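PDB 3L7V: YrdC-like domain-containing protein from Streptococcus mutans, which is of unconfirmed function but probably takes part in tRNA modification and may bind double-stranded RNA. Local coordinates for residues 115-120 with 129-134; 139-144 with 150-155. All blocks are in the same frame, centred on the assembly; numbering follows the deposited sequence.

Contact 1: residues 115-120 with 129-134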
ATOM      1  N   ALA A 115     -16.169  -0.488  -8.602  1.00 22.51           N
ATOM      2  CA  ALA A 115     -17.076  -1.350  -7.840  1.00 18.44           C
ATOM      3  C   ALA A 115     -16.351  -2.467  -7.065  1.00 18.99           C
ATOM      4  O   ALA A 115     -16.755  -2.821  -5.951  1.00 15.62           O
ATOM      5  CB  ALA A 115     -18.131  -1.967  -8.778  1.00  6.96           C
ATOM      6  N   PHE A 116     -15.318  -3.043  -7.683  1.00 15.15           N
ATOM      7  CA  PHE A 116     -14.441  -4.042  -7.034  1.00 18.40           C
ATOM      8  C   PHE A 116     -13.809  -3.502  -5.737  1.00 20.84           C
ATOM      9  O   PHE A 116     -13.885  -4.154  -4.703  1.00 18.91           O
ATOM     10  CB  PHE A 116     -13.354  -4.532  -8.013  1.00 15.75           C
ATOM     11  CG  PHE A 116     -12.512  -5.690  -7.492  1.00 19.02           C
ATOM     12  CD1 PHE A 116     -13.051  -6.965  -7.379  1.00 19.38           C
ATOM     13  CD2 PHE A 116     -11.174  -5.505  -7.161  1.00 17.65           C
ATOM     14  CE1 PHE A 116     -12.287  -8.026  -6.907  1.00 20.86           C
ATOM     15  CE2 PHE A 116     -10.402  -6.560  -6.691  1.00 20.25           C
ATOM     16  CZ  PHE A 116     -10.958  -7.824  -6.565  1.00 20.71           C
ATOM     17  N   TYR A 117     -13.214  -2.308  -5.803  1.00 20.98           N
ATOM     18  CA  TYR A 117     -12.641  -1.628  -4.629  1.00 19.82           C
ATOM     19  C   TYR A 117     -13.652  -1.262  -3.520  1.00 24.95           C
ATOM     20  O   TYR A 117     -13.344  -1.389  -2.329  1.00 25.01           O
ATOM     21  CB  TYR A 117     -11.959  -0.334  -5.067  1.00 17.86           C
ATOM     22  CG  TYR A 117     -10.462  -0.378  -5.304  1.00 20.29           C
ATOM     23  CD1 TYR A 117      -9.945  -0.451  -6.595  1.00 19.23           C
ATOM     24  CD2 TYR A 117      -9.560  -0.278  -4.239  1.00 19.69           C
ATOM     25  CE1 TYR A 117      -8.571  -0.441  -6.822  1.00 21.38           C
ATOM     26  CE2 TYR A 117      -8.189  -0.272  -4.453  1.00 13.90           C
ATOM     27  CZ  TYR A 117      -7.699  -0.353  -5.738  1.00 23.48           C
ATOM     28  OH  TYR A 117      -6.338  -0.349  -5.954  1.00 24.46           O
ATOM     29  N   GLN A 118     -14.830  -0.771  -3.915  1.00 20.57           N
ATOM     30  CA  GLN A 118     -15.877  -0.350  -2.970  1.00 20.55           C
ATOM     31  C   GLN A 118     -16.317  -1.478  -2.045  1.00 20.88           C
ATOM     32  O   GLN A 118     -16.553  -1.262  -0.854  1.00 20.05           O
ATOM     33  CB  GLN A 118     -17.116   0.205  -3.707  1.00 20.39           C
ATOM     34  CG  GLN A 118     -18.194   0.799  -2.771  1.00 18.75           C
ATOM     35  CD  GLN A 118     -17.724   2.078  -2.066  1.00 28.91           C
ATOM     36  OE1 GLN A 118     -17.302   3.038  -2.723  1.00 32.63           O
ATOM     37  NE2 GLN A 118     -17.785   2.091  -0.723  1.00 19.15           N
ATOM     38  N   LYS A 119     -16.435  -2.680  -2.605  1.00 18.51           N
ATOM     39  CA  LYS A 119     -16.786  -3.855  -1.816  1.00 22.73           C
ATOM     40  C   LYS A 119     -15.695  -4.227  -0.816  1.00 21.22           C
ATOM     41  O   LYS A 119     -15.985  -4.644   0.306  1.00 18.27           O
ATOM     42  CB  LYS A 119     -17.069  -5.054  -2.721  1.00 27.95           C
ATOM     43  CG  LYS A 119     -17.990  -6.078  -2.082  1.00 36.19           C
ATOM     44  N   HIS A 120     -14.437  -4.096  -1.220  1.00 15.16           N
ATOM     45  CA  HIS A 120     -13.355  -4.288  -0.266  1.00 16.10           C
ATOM     46  C   HIS A 120     -13.362  -3.207   0.833  1.00 20.42           C
ATOM     47  O   HIS A 120     -13.217  -3.542   2.011  1.00 19.26           O
ATOM     48  CB  HIS A 120     -12.013  -4.449  -0.987  1.00 15.18           C
ATOM     49  CG  HIS A 120     -11.904  -5.750  -1.720  1.00 15.27           C
ATOM     50  ND1 HIS A 120     -12.353  -5.917  -3.014  1.00 16.91           N
ATOM     51  CD2 HIS A 120     -11.468  -6.970  -1.318  1.00 18.61           C
ATOM     52  CE1 HIS A 120     -12.172  -7.170  -3.384  1.00 18.64           C
ATOM     53  NE2 HIS A 120     -11.635  -7.832  -2.375  1.00 20.69           N
ATOM     54  N   CYS A 129      -3.854  -2.834  -5.803  1.00 13.94           N
ATOM     55  CA  CYS A 129      -3.988  -3.014  -7.252  1.00 22.80           C
ATOM     56  C   CYS A 129      -3.042  -2.103  -8.026  1.00 12.02           C
ATOM     57  O   CYS A 129      -2.898  -0.918  -7.702  1.00 13.21           O
ATOM     58  CB  CYS A 129      -5.432  -2.763  -7.740  1.00 28.11           C
ATOM     59  SG  CYS A 129      -6.766  -3.881  -7.149  1.00 26.02           S
ATOM     60  N   ILE A 130      -2.430  -2.655  -9.069  1.00 14.41           N
ATOM     61  CA  ILE A 130      -1.530  -1.910  -9.942  1.00 17.69           C
ATOM     62  C   ILE A 130      -2.334  -1.177 -11.012  1.00 22.24           C
ATOM     63  O   ILE A 130      -2.951  -1.816 -11.878  1.00 22.84           O
ATOM     64  CB  ILE A 130      -0.505  -2.850 -10.613  1.00 20.16           C
ATOM     65  CG1 ILE A 130       0.271  -3.621  -9.547  1.00 28.38           C
ATOM     66  CG2 ILE A 130       0.459  -2.071 -11.527  1.00 11.95           C
ATOM     67  CD1 ILE A 130       1.372  -4.466 -10.114  1.00 32.92           C
ATOM     68  N   LEU A 131      -2.318   0.160 -10.939  1.00 19.28           N
ATOM     69  CA  LEU A 131      -3.074   1.045 -11.843  1.00 21.06           C
ATOM     70  C   LEU A 131      -2.217   2.165 -12.504  1.00 17.96           C
ATOM     71  O   LEU A 131      -1.140   2.490 -12.019  1.00 19.93           O
ATOM     72  CB  LEU A 131      -4.252   1.670 -11.072  1.00 18.02           C
ATOM     73  CG  LEU A 131      -5.354   0.708 -10.597  1.00 18.52           C
ATOM     74  CD1 LEU A 131      -6.233   1.331  -9.504  1.00  7.93           C
ATOM     75  CD2 LEU A 131      -6.204   0.208 -11.787  1.00 12.86           C
ATOM     76  N   PRO A 132      -2.704   2.757 -13.611  1.00 18.63           N
ATOM     77  CA  PRO A 132      -2.067   3.953 -14.199  1.00 18.44           C
ATOM     78  C   PRO A 132      -2.540   5.238 -13.514  1.00 20.14           C
ATOM     79  O   PRO A 132      -3.620   5.245 -12.932  1.00 30.63           O
ATOM     80  CB  PRO A 132      -2.575   3.959 -15.652  1.00 17.03           C
ATOM     81  CG  PRO A 132      -3.477   2.717 -15.798  1.00 17.83           C
ATOM     82  CD  PRO A 132      -3.875   2.324 -14.396  1.00 15.76           C
ATOM     83  N   TRP A 133      -1.759   6.310 -13.591  1.00 24.09           N
ATOM     84  CA  TRP A 133      -2.188   7.624 -13.065  1.00 24.96           C
ATOM     85  C   TRP A 133      -3.041   8.392 -14.070  1.00 24.59           C
ATOM     86  O   TRP A 133      -2.821   8.305 -15.282  1.00 28.36           O
ATOM     87  CB  TRP A 133      -0.981   8.502 -12.684  1.00 14.74           C
ATOM     88  CG  TRP A 133      -0.276   8.094 -11.418  1.00 21.85           C
ATOM     89  CD1 TRP A 133       0.507   6.983 -11.232  1.00 22.98           C
ATOM     90  CD2 TRP A 133      -0.275   8.799 -10.166  1.00 23.06           C
ATOM     91  NE1 TRP A 133       0.985   6.952  -9.939  1.00 24.00           N
ATOM     92  CE2 TRP A 133       0.525   8.056  -9.268  1.00 23.74           C
ATOM     93  CE3 TRP A 133      -0.872   9.985  -9.715  1.00 26.39           C
ATOM     94  CZ2 TRP A 133       0.738   8.459  -7.945  1.00 23.25           C
ATOM     95  CZ3 TRP A 133      -0.657  10.382  -8.400  1.00 28.67           C
ATOM     96  CH2 TRP A 133       0.144   9.620  -7.533  1.00 23.60           C
ATOM     97  N   LYS A 134      -4.004   9.155 -13.569  1.00 26.17           N
ATOM     98  CA  LYS A 134      -4.705  10.130 -14.410  1.00 34.44           C
ATOM     99  C   LYS A 134      -3.732  11.199 -14.903  1.00 36.92           C
ATOM    100  O   LYS A 134      -2.931  11.716 -14.124  1.00 39.09           O
ATOM    101  CB  LYS A 134      -5.841  10.789 -13.635  1.00 30.38           C
ATOM    102  CG  LYS A 134      -7.030   9.888 -13.434  1.00 32.23           C
ATOM    103  CD  LYS A 134      -7.731  10.218 -12.134  1.00 39.42           C
ATOM    104  CE  LYS A 134      -8.919  11.118 -12.363  1.00 46.03           C
ATOM    105  NZ  LYS A 134     -10.000  10.321 -12.987  1.00 54.90           N
TER
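The ring of Tyr-117 meets Cys-129 and Leu-131 obliquely, neither squarely over a face nor at an edge. This is where helix 111-123 packs on strand 127-132 of the mixed sheet in the YrdC-like α/β fold. Cys-129 SG lies 4.5 Å from the centroid of the Tyr-117 ring and 40° off its normal, a sulfur-aromatic contact. A second flat group, Phe-116, carries His-120 on one face, with His-120 CE1 3.5 Å above the phenyl plane and offset toward the rim. The imidazole is held there by the bond His-120 ND1 to Phe-116 O (2.9 Å), nearly straight and lying in the imidazole plane but raised above the carbonyl plane. Phe-116 CE2 only grazes Cys-129 SG, at 4.5 Å.

Most of the buried area belongs to Tyr-117 and Cys-129. A chi1 of -96°, off the usual staggered values, carries the phenol from the helix out to the strand, and Leu-131 comes to it from the opposite direction. Leu-131 CD1 sits 4.0 Å from Tyr-117 CE1, on the other side of the ring plane from Cys-129 SG, so the two flank the phenol.

No hydrogen bond links the helical segment to the strand. The tyrosine hydroxyl instead bonds to Phe-161 O on the neighbouring antiparallel strand 158-163, whose backbone also pairs with Cys-129, so that one side chain ties the helix to two adjacent strands. Met-100 and Leu-103 of helix 100-106 also pack against Tyr-117. The fit is tight at the phenol tip, where Tyr-117 OH comes within 3.1 Å of Cys-129 CB.

Contact 2: residues 139-144 with 150-155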
ATOM      1  N   GLU A 139       0.706  15.174 -13.679  1.00 32.21           N
ATOM      2  CA  GLU A 139       1.277  16.521 -13.803  1.00 38.86           C
ATOM      3  C   GLU A 139       1.476  17.157 -12.434  1.00 34.11           C
ATOM      4  O   GLU A 139       2.566  17.618 -12.113  1.00 34.48           O
ATOM      5  CB  GLU A 139       0.405  17.433 -14.670  1.00 45.07           C
ATOM      6  CG  GLU A 139       0.476  17.119 -16.155  1.00 52.94           C
ATOM      7  CD  GLU A 139       1.899  16.912 -16.626  1.00 65.20           C
ATOM      8  OE1 GLU A 139       2.761  17.758 -16.303  1.00 71.16           O
ATOM      9  OE2 GLU A 139       2.158  15.902 -17.315  1.00 70.36           O
ATOM     10  N   LYS A 140       0.418  17.184 -11.630  1.00 34.84           N
ATOM     11  CA  LYS A 140       0.528  17.661 -10.258  1.00 36.96           C
ATOM     12  C   LYS A 140       1.632  16.919  -9.491  1.00 40.40           C
ATOM     13  O   LYS A 140       2.471  17.549  -8.850  1.00 41.66           O
ATOM     14  CB  LYS A 140      -0.812  17.556  -9.540  1.00 37.33           C
ATOM     15  CG  LYS A 140      -1.819  18.618  -9.968  1.00 43.32           C
ATOM     16  N   LEU A 141       1.643  15.591  -9.576  1.00 38.34           N
ATOM     17  CA  LEU A 141       2.710  14.791  -8.973  1.00 34.59           C
ATOM     18  C   LEU A 141       4.086  15.387  -9.276  1.00 35.76           C
ATOM     19  O   LEU A 141       4.886  15.624  -8.371  1.00 33.04           O
ATOM     20  CB  LEU A 141       2.645  13.340  -9.470  1.00 31.35           C
ATOM     21  CG  LEU A 141       3.634  12.318  -8.892  1.00 34.81           C
ATOM     22  CD1 LEU A 141       3.523  12.211  -7.366  1.00 36.34           C
ATOM     23  CD2 LEU A 141       3.429  10.953  -9.538  1.00 32.88           C
ATOM     24  N   LYS A 142       4.349  15.640 -10.555  1.00 41.64           N
ATOM     25  CA  LYS A 142       5.640  16.168 -10.989  1.00 43.03           C
ATOM     26  C   LYS A 142       5.847  17.633 -10.602  1.00 45.05           C
ATOM     27  O   LYS A 142       6.980  18.104 -10.504  1.00 41.11           O
ATOM     28  CB  LYS A 142       5.812  15.983 -12.497  1.00 39.88           C
ATOM     29  CG  LYS A 142       5.768  14.532 -12.923  1.00 46.76           C
ATOM     30  CD  LYS A 142       6.341  14.336 -14.306  1.00 48.75           C
ATOM     31  CE  LYS A 142       5.632  15.199 -15.327  1.00 49.34           C
ATOM     32  NZ  LYS A 142       6.330  15.124 -16.640  1.00 50.82           N
ATOM     33  N   ALA A 143       4.753  18.349 -10.379  1.00 46.72           N
ATOM     34  CA  ALA A 143       4.844  19.748  -9.987  1.00 54.63           C
ATOM     35  C   ALA A 143       5.701  19.948  -8.735  1.00 64.21           C
ATOM     36  O   ALA A 143       6.364  20.973  -8.601  1.00 71.54           O
ATOM     37  CB  ALA A 143       3.454  20.345  -9.787  1.00 50.56           C
ATOM     38  N   TYR A 144       5.693  18.978  -7.821  1.00 62.72           N
ATOM     39  CA  TYR A 144       6.450  19.113  -6.573  1.00 53.63           C
ATOM     40  C   TYR A 144       7.917  19.400  -6.849  1.00 54.32           C
ATOM     41  O   TYR A 144       8.598  20.028  -6.048  1.00 57.04           O
ATOM     42  CB  TYR A 144       6.338  17.858  -5.716  1.00 48.52           C
ATOM     43  CG  TYR A 144       4.986  17.630  -5.079  1.00 43.38           C
ATOM     44  CD1 TYR A 144       4.114  16.671  -5.586  1.00 45.37           C
ATOM     45  CD2 TYR A 144       4.591  18.349  -3.963  1.00 37.08           C
ATOM     46  CE1 TYR A 144       2.891  16.443  -5.010  1.00 44.97           C
ATOM     47  CE2 TYR A 144       3.365  18.123  -3.372  1.00 40.43           C
ATOM     48  CZ  TYR A 144       2.517  17.171  -3.904  1.00 46.86           C
ATOM     49  OH  TYR A 144       1.292  16.936  -3.329  1.00 54.08           O
ATOM     50  N   GLU A 150      10.373   9.085  -9.443  1.00 31.64           N
ATOM     51  CA  GLU A 150      11.437   8.136  -9.717  1.00 31.12           C
ATOM     52  C   GLU A 150      11.351   6.948  -8.747  1.00 31.99           C
ATOM     53  O   GLU A 150      11.680   5.816  -9.110  1.00 29.81           O
ATOM     54  CB  GLU A 150      12.791   8.849  -9.639  1.00 32.21           C
ATOM     55  CG  GLU A 150      14.010   7.953  -9.682  1.00 45.72           C
ATOM     56  CD  GLU A 150      15.291   8.678  -9.241  1.00 57.46           C
ATOM     57  OE1 GLU A 150      16.381   8.060  -9.306  1.00 59.92           O
ATOM     58  OE2 GLU A 150      15.212   9.861  -8.829  1.00 55.47           O
ATOM     59  N   LEU A 151      10.879   7.204  -7.526  1.00 35.96           N
ATOM     60  CA  LEU A 151      10.884   6.188  -6.469  1.00 38.44           C
ATOM     61  C   LEU A 151       9.502   5.611  -6.057  1.00 33.94           C
ATOM     62  O   LEU A 151       9.439   4.679  -5.255  1.00 30.38           O
ATOM     63  CB  LEU A 151      11.644   6.692  -5.229  1.00 39.32           C
ATOM     64  CG  LEU A 151      13.169   6.881  -5.302  1.00 44.83           C
ATOM     65  CD1 LEU A 151      13.869   5.660  -5.882  1.00 43.86           C
ATOM     66  CD2 LEU A 151      13.511   8.103  -6.115  1.00 47.78           C
HETATM   67  N   MSE A 152       8.407   6.143  -6.595  1.00 27.98           N
HETATM   68  CA  MSE A 152       7.090   5.585  -6.278  1.00 27.98           C
HETATM   69  C   MSE A 152       6.163   5.324  -7.488  1.00 29.11           C
HETATM   70  O   MSE A 152       4.985   5.026  -7.320  1.00 30.17           O
HETATM   71  CB  MSE A 152       6.390   6.394  -5.176  1.00 35.18           C
HETATM   72  CG  MSE A 152       6.688   7.890  -5.160  1.00 40.94           C
HETATM   73 SE   MSE A 152       5.794   8.907  -6.564  0.80 39.65          SE
HETATM   74  CE  MSE A 152       4.019   8.028  -6.490  1.00 20.98           C
ATOM     75  N   THR A 153       6.706   5.453  -8.695  1.00 27.49           N
ATOM     76  CA  THR A 153       6.089   4.900  -9.897  1.00 22.83           C
ATOM     77  C   THR A 153       7.155   4.078 -10.606  1.00 29.23           C
ATOM     78  O   THR A 153       8.350   4.258 -10.356  1.00 31.60           O
ATOM     79  CB  THR A 153       5.569   5.987 -10.881  1.00 25.42           C
ATOM     80  OG1 THR A 153       6.668   6.619 -11.542  1.00 26.93           O
ATOM     81  CG2 THR A 153       4.738   7.036 -10.169  1.00 18.97           C
ATOM     82  N   ASP A 154       6.737   3.173 -11.483  1.00 29.10           N
ATOM     83  CA  ASP A 154       7.696   2.457 -12.310  1.00 27.51           C
ATOM     84  C   ASP A 154       7.856   3.182 -13.648  1.00 30.07           C
ATOM     85  O   ASP A 154       7.281   4.257 -13.858  1.00 29.46           O
ATOM     86  CB  ASP A 154       7.285   0.992 -12.505  1.00 27.54           C
ATOM     87  CG  ASP A 154       6.025   0.838 -13.356  1.00 31.06           C
ATOM     88  OD1 ASP A 154       5.768  -0.285 -13.818  1.00 27.16           O
ATOM     89  OD2 ASP A 154       5.297   1.830 -13.572  1.00 31.53           O
ATOM     90  N   ILE A 155       8.642   2.604 -14.552  1.00 34.84           N
ATOM     91  CA  ILE A 155       8.928   3.257 -15.833  1.00 36.42           C
ATOM     92  C   ILE A 155       7.706   3.367 -16.758  1.00 39.54           C
ATOM     93  O   ILE A 155       7.680   4.220 -17.641  1.00 46.82           O
ATOM     94  CB  ILE A 155      10.089   2.564 -16.579  1.00 35.17           C
ATOM     95  CG1 ILE A 155       9.853   1.056 -16.652  1.00 37.35           C
ATOM     96  CG2 ILE A 155      11.417   2.848 -15.890  1.00 34.36           C
ATOM     97  CD1 ILE A 155      11.010   0.286 -17.253  1.00 43.29           C
TER
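Met-152 and Thr-153 meet one residue of helix 135-143, Leu-141, and the contact is wholly apolar, with no hydrogen bond between the two segments. Segment 150-155 starts in the short, weakly bonded helix 149-152. There Glu-150 forms a salt bridge with Lys-75, and the Leu-151 side chain packs on the same lysine while its backbone bonds to Gly-93; both residues therefore face other parts of the fold.

Met-152, present as selenomethionine, is the first to touch helix 135-143. Its side chain leaves the backbone at a chi1 of 33°, well short of a staggered value, and bends again at the next two torsions. This doubled-back course carries the selenium to Leu-141, and the two side chains meet tip to tip with Met-152 SE 4.1 Å from Leu-141 CD1. Leu-78 of helix 75-85 also packs on Met-152.

Thr-153 follows, after the helix has ended. Its methyl reaches the other branch of the leucine, again tip to tip, at 4.2 Å between Thr-153 CG2 and Leu-141 CD2. The hydroxyl is used elsewhere: Thr-153 OG1 bonds to Glu-149 O, one helical turn back, which fixes the rotation of the side chain and keeps the methyl facing Leu-141. That leucine is itself directed by a first torsion of -177°, which sets CG anti to the backbone N, and its forked end gives one methyl to each partner.

The two helices so joined form the helical excursion between strands 127-132 and 158-163, antiparallel neighbours in the mixed sheet of this YrdC-like α/β domain.

Contact 1 precedes contact 2 in the chain, with strand 127-132 leading into helix 135-143, and their centres are about 19 Å apart. They nevertheless touch through Trp-133, near the end of segment 129-134, whose indole packs against all three side chains of contact 2. Trp-133 CZ2 lies 3.6 Å from Met-152 CE and 4.0 Å from Leu-141 CD2, while Trp-133 NE1 is 3.8 Å from Thr-153 CG2. Ser-159 of strand 158-163 reinforces the junction: its OG bonds to both Trp-133 NE1 and Met-152 O, and its backbone pairs with Leu-131. Strand 127-132 and its Trp-133 thus join the two contacts, and Phe-161 meets Tyr-117 through its O and the Trp-133 indole through its ring.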